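PDB 3GC6: ecto-NAD+ glycohydrolase (CD38 molecule) from Bos taurus, which belongs to the ADP-ribosyl cyclase family of proteins, with a parallel beta-sheet flanked by helices. Local coordinates for residues 84-89 against 181-186; 104-109 against 152-157. The protein carries 1 engineered substitution. All coordinates share one frame; numbering follows the deposited sequence.

Contact 1 of 2, residues 84-89 against 181-186. With NAG (2-acetamido-2-deoxy-beta-D-glucopyranose), chain C; SO4 (sulfate ion), chain G.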
ATOM      1  N   GLN A  84      12.457   0.140 -18.294  1.00  3.98           N
ATOM      2  CA  GLN A  84      13.606  -0.032 -17.419  1.00  3.93           C
ATOM      3  C   GLN A  84      14.831   0.752 -17.891  1.00  3.84           C
ATOM      4  O   GLN A  84      15.167   0.730 -19.100  1.00  4.20           O
ATOM      5  CB  GLN A  84      13.970  -1.524 -17.355  1.00  3.88           C
ATOM      6  CG  GLN A  84      14.943  -1.913 -16.257  1.00  4.36           C
ATOM      7  CD  GLN A  84      14.836  -3.399 -15.934  1.00  4.57           C
ATOM      8  OE1 GLN A  84      13.826  -4.046 -16.235  1.00  5.39           O
ATOM      9  NE2 GLN A  84      15.876  -3.938 -15.325  1.00  5.12           N
ATOM     10  N   VAL A  85      15.489   1.425 -16.932  1.00  3.31           N
ATOM     11  CA  VAL A  85      16.696   2.203 -17.190  1.00  3.76           C
ATOM     12  C   VAL A  85      17.868   1.680 -16.359  1.00  3.71           C
ATOM     13  O   VAL A  85      17.715   1.441 -15.137  1.00  3.87           O
ATOM     14  CB  VAL A  85      16.461   3.659 -16.789  1.00  3.94           C
ATOM     15  CG1 VAL A  85      17.765   4.458 -16.896  1.00  4.28           C
ATOM     16  CG2 VAL A  85      15.393   4.268 -17.741  1.00  4.47           C
ATOM     17  N   PHE A  86      19.017   1.496 -17.012  1.00  3.43           N
ATOM     18  CA  PHE A  86      20.290   1.178 -16.359  1.00  3.54           C
ATOM     19  C   PHE A  86      21.169   2.405 -16.482  1.00  3.78           C
ATOM     20  O   PHE A  86      20.932   3.274 -17.336  1.00  3.76           O
ATOM     21  CB  PHE A  86      20.977   0.027 -17.095  1.00  3.57           C
ATOM     22  CG  PHE A  86      20.240  -1.261 -16.993  1.00  3.55           C
ATOM     23  CD1 PHE A  86      20.612  -2.214 -16.028  1.00  3.66           C
ATOM     24  CD2 PHE A  86      19.158  -1.527 -17.839  1.00  4.40           C
ATOM     25  CE1 PHE A  86      19.895  -3.442 -15.931  1.00  4.52           C
ATOM     26  CE2 PHE A  86      18.446  -2.721 -17.743  1.00  4.69           C
ATOM     27  CZ  PHE A  86      18.819  -3.685 -16.792  1.00  4.59           C
ATOM     28  N   TRP A  87      22.161   2.511 -15.608  1.00  3.57           N
ATOM     29  CA  TRP A  87      23.028   3.683 -15.666  1.00  3.82           C
ATOM     30  C   TRP A  87      24.362   3.342 -15.031  1.00  3.88           C
ATOM     31  O   TRP A  87      24.463   2.415 -14.224  1.00  4.32           O
ATOM     32  CB  TRP A  87      22.362   4.888 -14.964  1.00  4.12           C
ATOM     33  CG  TRP A  87      22.115   4.643 -13.476  1.00  4.36           C
ATOM     34  CD1 TRP A  87      21.011   4.052 -12.892  1.00  3.84           C
ATOM     35  CD2 TRP A  87      22.997   4.967 -12.411  1.00  4.72           C
ATOM     36  NE1 TRP A  87      21.163   3.998 -11.502  1.00  4.38           N
ATOM     37  CE2 TRP A  87      22.389   4.547 -11.197  1.00  4.89           C
ATOM     38  CE3 TRP A  87      24.262   5.569 -12.363  1.00  4.84           C
ATOM     39  CZ2 TRP A  87      22.998   4.742  -9.954  1.00  5.65           C
ATOM     40  CZ3 TRP A  87      24.881   5.743 -11.124  1.00  5.68           C
ATOM     41  CH2 TRP A  87      24.248   5.316  -9.941  1.00  6.04           C
ATOM     42  N   SER A  88      25.381   4.112 -15.407  1.00  4.22           N
ATOM     43  CA  SER A  88      26.684   3.908 -14.785  1.00  4.21           C
ATOM     44  C   SER A  88      27.449   5.206 -14.883  1.00  4.04           C
ATOM     45  O   SER A  88      27.613   5.738 -15.985  1.00  4.23           O
ATOM     46  CB  SER A  88      27.444   2.798 -15.538  1.00  4.43           C
ATOM     47  OG  SER A  88      28.658   2.440 -14.876  1.00  5.03           O
ATOM     48  N   LYS A  89      27.862   5.736 -13.729  1.00  4.21           N
ATOM     49  CA  LYS A  89      28.632   6.995 -13.647  1.00  4.59           C
ATOM     50  C   LYS A  89      27.828   8.240 -14.045  1.00  4.78           C
ATOM     51  O   LYS A  89      28.401   9.302 -14.262  1.00  5.01           O
ATOM     52  CB  LYS A  89      29.942   6.939 -14.449  1.00  4.85           C
ATOM     53  CG  LYS A  89      30.701   5.593 -14.388  1.00  5.94           C
ATOM     54  CD  LYS A  89      31.056   5.219 -12.963  1.00  7.76           C
ATOM     55  CE  LYS A  89      31.814   3.867 -12.873  1.00  9.41           C
ATOM     56  NZ  LYS A  89      33.118   3.836 -13.595  1.00 10.75           N
ATOM     57  N   SER A 181      32.611  -1.868 -13.059  1.00  5.83           N
ATOM     58  CA  SER A 181      31.483  -1.193 -12.421  1.00  5.59           C
ATOM     59  C   SER A 181      30.379  -2.195 -12.151  1.00  4.88           C
ATOM     60  O   SER A 181      30.385  -3.297 -12.692  1.00  4.91           O
ATOM     61  CB  SER A 181      30.927  -0.085 -13.330  1.00  5.25           C
ATOM     62  OG  SER A 181      30.296  -0.631 -14.482  1.00  5.25           O
ATOM     63  N   ILE A 182      29.437  -1.816 -11.296  1.00  5.10           N
ATOM     64  CA  ILE A 182      28.333  -2.731 -11.033  1.00  5.06           C
ATOM     65  C   ILE A 182      27.540  -2.995 -12.327  1.00  4.79           C
ATOM     66  O   ILE A 182      27.053  -4.094 -12.562  1.00  5.09           O
ATOM     67  CB  ILE A 182      27.420  -2.272  -9.857  1.00  5.53           C
ATOM     68  CG1 ILE A 182      26.465  -3.390  -9.448  1.00  6.45           C
ATOM     69  CG2 ILE A 182      26.715  -0.925 -10.153  1.00  6.21           C
ATOM     70  CD1 ILE A 182      25.930  -3.198  -8.043  1.00  6.64           C
ATOM     71  N   PHE A 183      27.417  -1.967 -13.162  1.00  4.60           N
ATOM     72  CA  PHE A 183      26.712  -2.154 -14.426  1.00  4.47           C
ATOM     73  C   PHE A 183      27.460  -3.163 -15.312  1.00  4.42           C
ATOM     74  O   PHE A 183      26.874  -4.076 -15.915  1.00  4.37           O
ATOM     75  CB  PHE A 183      26.539  -0.827 -15.189  1.00  4.57           C
ATOM     76  CG  PHE A 183      26.010  -1.033 -16.586  1.00  4.48           C
ATOM     77  CD1 PHE A 183      24.718  -1.471 -16.789  1.00  3.94           C
ATOM     78  CD2 PHE A 183      26.827  -0.813 -17.685  1.00  4.03           C
ATOM     79  CE1 PHE A 183      24.221  -1.708 -18.074  1.00  3.90           C
ATOM     80  CE2 PHE A 183      26.360  -1.005 -18.983  1.00  4.24           C
ATOM     81  CZ  PHE A 183      25.044  -1.463 -19.187  1.00  4.07           C
ATOM     82  N   GLY A 184      28.776  -3.022 -15.366  1.00  4.37           N
ATOM     83  CA  GLY A 184      29.561  -3.853 -16.282  1.00  4.31           C
ATOM     84  C   GLY A 184      29.801  -5.263 -15.757  1.00  4.88           C
ATOM     85  O   GLY A 184      29.929  -6.198 -16.526  1.00  5.19           O
ATOM     86  N   ARG A 185      29.890  -5.392 -14.441  1.00  4.92           N
ATOM     87  CA  ARG A 185      30.262  -6.673 -13.835  1.00  5.53           C
ATOM     88  C   ARG A 185      29.033  -7.534 -13.520  1.00  5.20           C
ATOM     89  O   ARG A 185      29.080  -8.772 -13.661  1.00  5.53           O
ATOM     90  CB  ARG A 185      31.056  -6.407 -12.546  1.00  6.06           C
ATOM     91  CG  ARG A 185      31.425  -7.663 -11.753  1.00  7.93           C
ATOM     92  CD  ARG A 185      32.119  -7.329 -10.411  1.00 10.32           C
ATOM     93  NE  ARG A 185      31.311  -6.494  -9.510  1.00 11.31           N
ATOM     94  CZ  ARG A 185      31.518  -5.186  -9.366  1.00 12.29           C
ATOM     95  NH1 ARG A 185      32.495  -4.617 -10.055  1.00 12.87           N
ATOM     96  NH2 ARG A 185      30.773  -4.442  -8.558  1.00 12.00           N
ATOM     97  N   VAL A 186      27.936  -6.876 -13.116  1.00  4.49           N
ATOM     98  CA  VAL A 186      26.767  -7.578 -12.602  1.00  4.86           C
ATOM     99  C   VAL A 186      25.521  -7.411 -13.476  1.00  4.70           C
ATOM    100  O   VAL A 186      24.765  -8.366 -13.687  1.00  5.18           O
ATOM    101  CB  VAL A 186      26.426  -7.128 -11.144  1.00  5.00           C
ATOM    102  CG1 VAL A 186      25.251  -7.921 -10.632  1.00  5.53           C
ATOM    103  CG2 VAL A 186      27.625  -7.316 -10.229  1.00  5.46           C
TER
HETATM  104  C1  NAG C   1      30.386  12.158 -15.703  1.00  5.44           C
HETATM  105  C2  NAG C   1      29.161  12.982 -15.275  1.00  6.08           C
HETATM  106  C3  NAG C   1      29.619  14.161 -14.397  1.00  6.75           C
HETATM  107  C4  NAG C   1      30.615  13.769 -13.296  1.00  7.64           C
HETATM  108  C5  NAG C   1      31.716  12.893 -13.889  1.00  7.20           C
HETATM  109  C6  NAG C   1      32.697  12.353 -12.833  1.00  7.26           C
HETATM  110  C7  NAG C   1      27.237  12.979 -16.803  1.00  5.58           C
HETATM  111  C8  NAG C   1      26.700  13.452 -18.118  1.00  5.96           C
HETATM  112  N2  NAG C   1      28.425  13.495 -16.435  1.00  5.56           N
HETATM  113  O3  NAG C   1      28.500  14.835 -13.855  1.00  8.00           O
HETATM  114  O4  NAG C   1      31.191  14.947 -12.710  1.00  8.94           O
HETATM  115  O5  NAG C   1      31.101  11.788 -14.533  1.00  6.80           O
HETATM  116  O6  NAG C   1      31.994  11.712 -11.787  1.00  8.19           O
HETATM  117  O7  NAG C   1      26.598  12.174 -16.119  1.00  5.61           O
HETATM  118  S   SO4 G 281      30.057   1.766  -9.779  1.00 30.23           S
HETATM  119  O1  SO4 G 281      29.912   0.312  -9.733  1.00 32.90           O
HETATM  120  O2  SO4 G 281      29.340   2.332  -8.648  1.00 35.05           O
HETATM  121  O3  SO4 G 281      31.494   2.032  -9.658  1.00 35.66           O
HETATM  122  O4  SO4 G 281      29.578   2.324 -11.042  1.00 33.40           O
HETATM  123  O   HOH W   1      27.822   1.051 -12.677  1.00  4.87           O

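Contact 2 of 2, residues 104-109 against 152-157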
ATOM      1  N   MET A 104      11.901   3.614 -14.905  1.00  4.12           N
ATOM      2  CA  MET A 104      12.385   3.192 -13.592  1.00  4.35           C
ATOM      3  C   MET A 104      13.835   2.696 -13.613  1.00  4.07           C
ATOM      4  O   MET A 104      14.159   1.748 -14.357  1.00  4.31           O
ATOM      5  CB  MET A 104      11.511   2.090 -12.979  1.00  4.96           C
ATOM      6  CG  MET A 104      10.067   2.484 -12.844  1.00  5.50           C
ATOM      7  SD  MET A 104       9.021   1.072 -12.314  1.00  8.52           S
ATOM      8  CE  MET A 104       9.739   0.956 -10.775  1.00  5.85           C
ATOM      9  N   THR A 105      14.694   3.347 -12.824  1.00  3.87           N
ATOM     10  CA  THR A 105      16.024   2.810 -12.508  1.00  3.90           C
ATOM     11  C   THR A 105      15.916   1.789 -11.361  1.00  3.88           C
ATOM     12  O   THR A 105      14.838   1.619 -10.787  1.00  4.00           O
ATOM     13  CB  THR A 105      17.021   3.902 -12.040  1.00  4.15           C
ATOM     14  OG1 THR A 105      16.585   4.446 -10.791  1.00  4.44           O
ATOM     15  CG2 THR A 105      17.112   5.042 -13.083  1.00  3.97           C
ATOM     16  N   LEU A 106      17.059   1.187 -11.018  1.00  4.04           N
ATOM     17  CA  LEU A 106      17.098   0.235  -9.908  1.00  3.99           C
ATOM     18  C   LEU A 106      16.626   0.933  -8.638  1.00  4.10           C
ATOM     19  O   LEU A 106      15.960   0.328  -7.806  1.00  4.19           O
ATOM     20  CB  LEU A 106      18.524  -0.287  -9.740  1.00  4.39           C
ATOM     21  CG  LEU A 106      18.761  -1.351  -8.652  1.00  4.82           C
ATOM     22  CD1 LEU A 106      17.879  -2.556  -8.911  1.00  5.36           C
ATOM     23  CD2 LEU A 106      20.239  -1.726  -8.577  1.00  5.06           C
ATOM     24  N   GLU A 107      16.988   2.205  -8.492  1.00  4.02           N
ATOM     25  CA  GLU A 107      16.632   2.958  -7.290  1.00  4.59           C
ATOM     26  C   GLU A 107      15.176   3.392  -7.266  1.00  4.78           C
ATOM     27  O   GLU A 107      14.718   3.991  -6.290  1.00  4.90           O
ATOM     28  CB  GLU A 107      17.582   4.152  -7.132  1.00  5.09           C
ATOM     29  CG  GLU A 107      19.027   3.775  -6.946  1.00  5.28           C
ATOM     30  CD  GLU A 107      19.713   3.272  -8.224  1.00  6.39           C
ATOM     31  OE1 GLU A 107      19.283   3.634  -9.335  1.00  5.20           O
ATOM     32  OE2 GLU A 107      20.711   2.550  -8.139  1.00  8.04           O
ATOM     33  N   ASP A 108      14.434   3.063  -8.328  1.00  4.39           N
ATOM     34  CA  ASP A 108      13.009   3.343  -8.395  1.00  4.74           C
ATOM     35  C   ASP A 108      12.157   2.087  -8.138  1.00  4.34           C
ATOM     36  O   ASP A 108      10.935   2.142  -8.177  1.00  4.87           O
ATOM     37  CB  ASP A 108      12.653   3.970  -9.747  1.00  4.89           C
ATOM     38  CG  ASP A 108      13.338   5.307  -9.970  1.00  6.45           C
ATOM     39  OD1 ASP A 108      13.196   6.193  -9.071  1.00  6.42           O
ATOM     40  OD2 ASP A 108      13.983   5.499 -11.033  1.00  5.91           O
ATOM     41  N   THR A 109      12.809   0.927  -7.937  1.00  3.82           N
ATOM     42  CA  THR A 109      12.093  -0.259  -7.476  1.00  3.90           C
ATOM     43  C   THR A 109      11.810  -0.071  -5.980  1.00  3.38           C
ATOM     44  O   THR A 109      12.426   0.786  -5.334  1.00  3.94           O
ATOM     45  CB  THR A 109      12.956  -1.541  -7.663  1.00  3.87           C
ATOM     46  OG1 THR A 109      14.158  -1.473  -6.885  1.00  3.97           O
ATOM     47  CG2 THR A 109      13.306  -1.721  -9.156  1.00  4.02           C
ATOM     48  N   VAL A 152      22.965  -8.381  -5.600  1.00  4.27           N
ATOM     49  CA  VAL A 152      21.894  -9.315  -5.886  1.00  4.15           C
ATOM     50  C   VAL A 152      20.663  -8.574  -6.424  1.00  4.07           C
ATOM     51  O   VAL A 152      19.961  -9.082  -7.309  1.00  4.53           O
ATOM     52  CB  VAL A 152      21.552 -10.222  -4.675  1.00  4.90           C
ATOM     53  CG1 VAL A 152      21.101  -9.416  -3.518  1.00  5.20           C
ATOM     54  CG2 VAL A 152      20.505 -11.286  -5.096  1.00  5.77           C
ATOM     55  N   LEU A 153      20.402  -7.381  -5.904  1.00  3.97           N
ATOM     56  CA  LEU A 153      19.285  -6.612  -6.467  1.00  3.82           C
ATOM     57  C   LEU A 153      19.541  -6.338  -7.941  1.00  3.62           C
ATOM     58  O   LEU A 153      18.621  -6.425  -8.768  1.00  3.94           O
ATOM     59  CB  LEU A 153      19.045  -5.290  -5.727  1.00  4.13           C
ATOM     60  CG  LEU A 153      17.612  -4.746  -5.831  1.00  4.64           C
ATOM     61  CD1 LEU A 153      16.601  -5.645  -5.074  1.00  4.72           C
ATOM     62  CD2 LEU A 153      17.577  -3.305  -5.342  1.00  4.30           C
ATOM     63  N   SER A 154      20.776  -5.979  -8.250  1.00  3.86           N
ATOM     64  CA  SER A 154      21.165  -5.687  -9.662  1.00  3.98           C
ATOM     65  C   SER A 154      20.962  -6.894 -10.562  1.00  4.22           C
ATOM     66  O   SER A 154      20.478  -6.780 -11.700  1.00  4.19           O
ATOM     67  CB  SER A 154      22.645  -5.285  -9.732  1.00  4.09           C
ATOM     68  OG  SER A 154      22.834  -3.988  -9.226  1.00  4.74           O
ATOM     69  N   GLU A 155      21.382  -8.062 -10.086  1.00  4.09           N
ATOM     70  CA  GLU A 155      21.197  -9.317 -10.863  1.00  4.32           C
ATOM     71  C   GLU A 155      19.750  -9.580 -11.157  1.00  4.22           C
ATOM     72  O   GLU A 155      19.382  -9.896 -12.295  1.00  4.40           O
ATOM     73  CB  GLU A 155      21.770 -10.519 -10.096  1.00  4.87           C
ATOM     74  CG  GLU A 155      23.272 -10.466  -9.960  1.00  6.63           C
ATOM     75  CD  GLU A 155      23.856 -11.717  -9.309  1.00  8.50           C
ATOM     76  OE1 GLU A 155      23.115 -12.441  -8.624  1.00  9.10           O
ATOM     77  OE2 GLU A 155      25.076 -11.952  -9.462  1.00 10.18           O
ATOM     78  N   ARG A 156      18.896  -9.452 -10.138  1.00  4.03           N
ATOM     79  CA  ARG A 156      17.494  -9.797 -10.323  1.00  4.11           C
ATOM     80  C   ARG A 156      16.835  -8.774 -11.258  1.00  3.93           C
ATOM     81  O   ARG A 156      16.047  -9.132 -12.132  1.00  4.30           O
ATOM     82  CB  ARG A 156      16.783  -9.905  -8.987  1.00  4.19           C
ATOM     83  CG  ARG A 156      17.325 -11.052  -8.113  1.00  5.63           C
ATOM     84  CD  ARG A 156      16.903 -12.412  -8.685  1.00  7.34           C
ATOM     85  NE  ARG A 156      15.451 -12.572  -8.626  1.00  8.20           N
ATOM     86  CZ  ARG A 156      14.806 -13.152  -7.609  1.00  8.10           C
ATOM     87  NH1 ARG A 156      15.496 -13.624  -6.579  1.00  9.11           N
ATOM     88  NH2 ARG A 156      13.480 -13.248  -7.620  1.00  8.38           N
ATOM     89  N   PHE A 157      17.231  -7.500 -11.123  1.00  3.72           N
ATOM     90  CA  PHE A 157      16.729  -6.397 -11.970  1.00  3.78           C
ATOM     91  C   PHE A 157      17.113  -6.685 -13.437  1.00  3.52           C
ATOM     92  O   PHE A 157      16.270  -6.580 -14.334  1.00  3.84           O
ATOM     93  CB  PHE A 157      17.410  -5.128 -11.443  1.00  3.76           C
ATOM     94  CG  PHE A 157      17.056  -3.834 -12.161  1.00  3.78           C
ATOM     95  CD1 PHE A 157      15.809  -3.226 -11.982  1.00  3.89           C
ATOM     96  CD2 PHE A 157      18.044  -3.136 -12.863  1.00  3.97           C
ATOM     97  CE1 PHE A 157      15.528  -1.971 -12.583  1.00  4.30           C
ATOM     98  CE2 PHE A 157      17.767  -1.893 -13.464  1.00  4.03           C
ATOM     99  CZ  PHE A 157      16.513  -1.321 -13.330  1.00  4.29           C
TER

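Contact 1 of 2, residues 84-89 against 181-186
Strand 85-88 passes the first turn of helix 182-186 with its axis 8.5 Å away and the two N-to-C directions 113° apart, bringing Ser88 and Phe183 nearest in backbone. Phe183, with CG anti to its backbone N (chi1 171°), carries its ring back toward Phe86, where CE1 lies 3.8 Å from Phe86 CB, and the two phenylalanine side chains cross at about a right angle. Phe183 CB meanwhile packs on Ser88 CB at 3.8 Å. This is how an alpha/beta fold covers the face of a sheet: 85-88 is an edge strand, within this chain, of a four-stranded parallel sheet, and both phenylalanines also touch Val167 on the adjoining strand 164-170. Polar groups gather at the start of the helix. Ser181 is the N-cap, its OG accepting from Gly184 N at 3.0 Å while also bonding to the backbone O of Asp178. A sulfate, probably from the crystallisation liquor, sits at the same helix end, where Ile182 N donates to its O1 over 2.7 Å at 161°. One water ties the two segments together: it contacts Ser88 OG at 2.7 Å, accepts from Phe183 N and donates to sulfate O4. The Lys89 chain, bent at chi2 and chi4, brings CE within 4.1 Å of Ser181 CB and beside sulfate O4, and NZ forms a salt bridge with Asp178.

Contact 2 of 2, residues 104-109 against 152-157
Leu106 and Phe157 carry much of the apolar contact, the leucine packing from the 3-10 segment 106-108 against helix 152-157. Its CG stands anti to the backbone N (chi1 -178°), and the turn at chi2 (58°) parts the two methyls. CD1 lies over one face of the Phe157 ring, 4.0 Å from the centroid and 28° off the normal, a CH-pi contact, and also meets Leu153 CD2 at 3.7 Å. CD2 rests against Ser154 OG at 3.5 Å, a hydroxyl already bonded to the backbone O of Trp150. The far end of the Phe157 ring reaches the 104-109 backbone: CZ is 3.5 Å from Leu106 N, and Met104 O lies at the ring edge. Thr109 CG2 adds an oblique methyl contact on the same ring.

Several hydrogen bonds lie within the turn. Asp108 OD2 accepts from Thr105 N at 2.9 Å through its anti lone pair. Leu106 O accepts from Thr109 N. Thr109 OG1 also donates to Leu106 O, 2.7 Å away and in the carbonyl plane. As N-cap of helix 110-115, Thr109 accepts from Gly112 N through that hydroxyl. With many of their polar groups engaged by the turn, the following helix and neighbours such as Trp87 and Tyr31, residues 104-109 meet helix 145-159 mainly through apolar side chains, so close packing and dispersion probably hold them together.

In the fold
The centres of contact 1 and contact 2 are about 10 Å apart, and the two touch directly. In sequence, both segments of contact 2 fall between those of contact 1. Two probable hydrogen bonds join strand 85-88 and its approach to contact 2: Gln84 NE2 to Phe157 O at 2.8 Å, and Trp87 NE1 to Glu107 OE1 at 2.9 Å. The rings of Phe86 and Phe157 also meet. Ile182 CD1 packs 3.4 Å from Ser154 OG. Both bound groups lie nearer contact 1: the sulfate touches it and Lys89 O is 3.7 Å from O5 of a NAG of the protein's own glycan, whereas the Thr105 side chain is about 12 Å from a NAG.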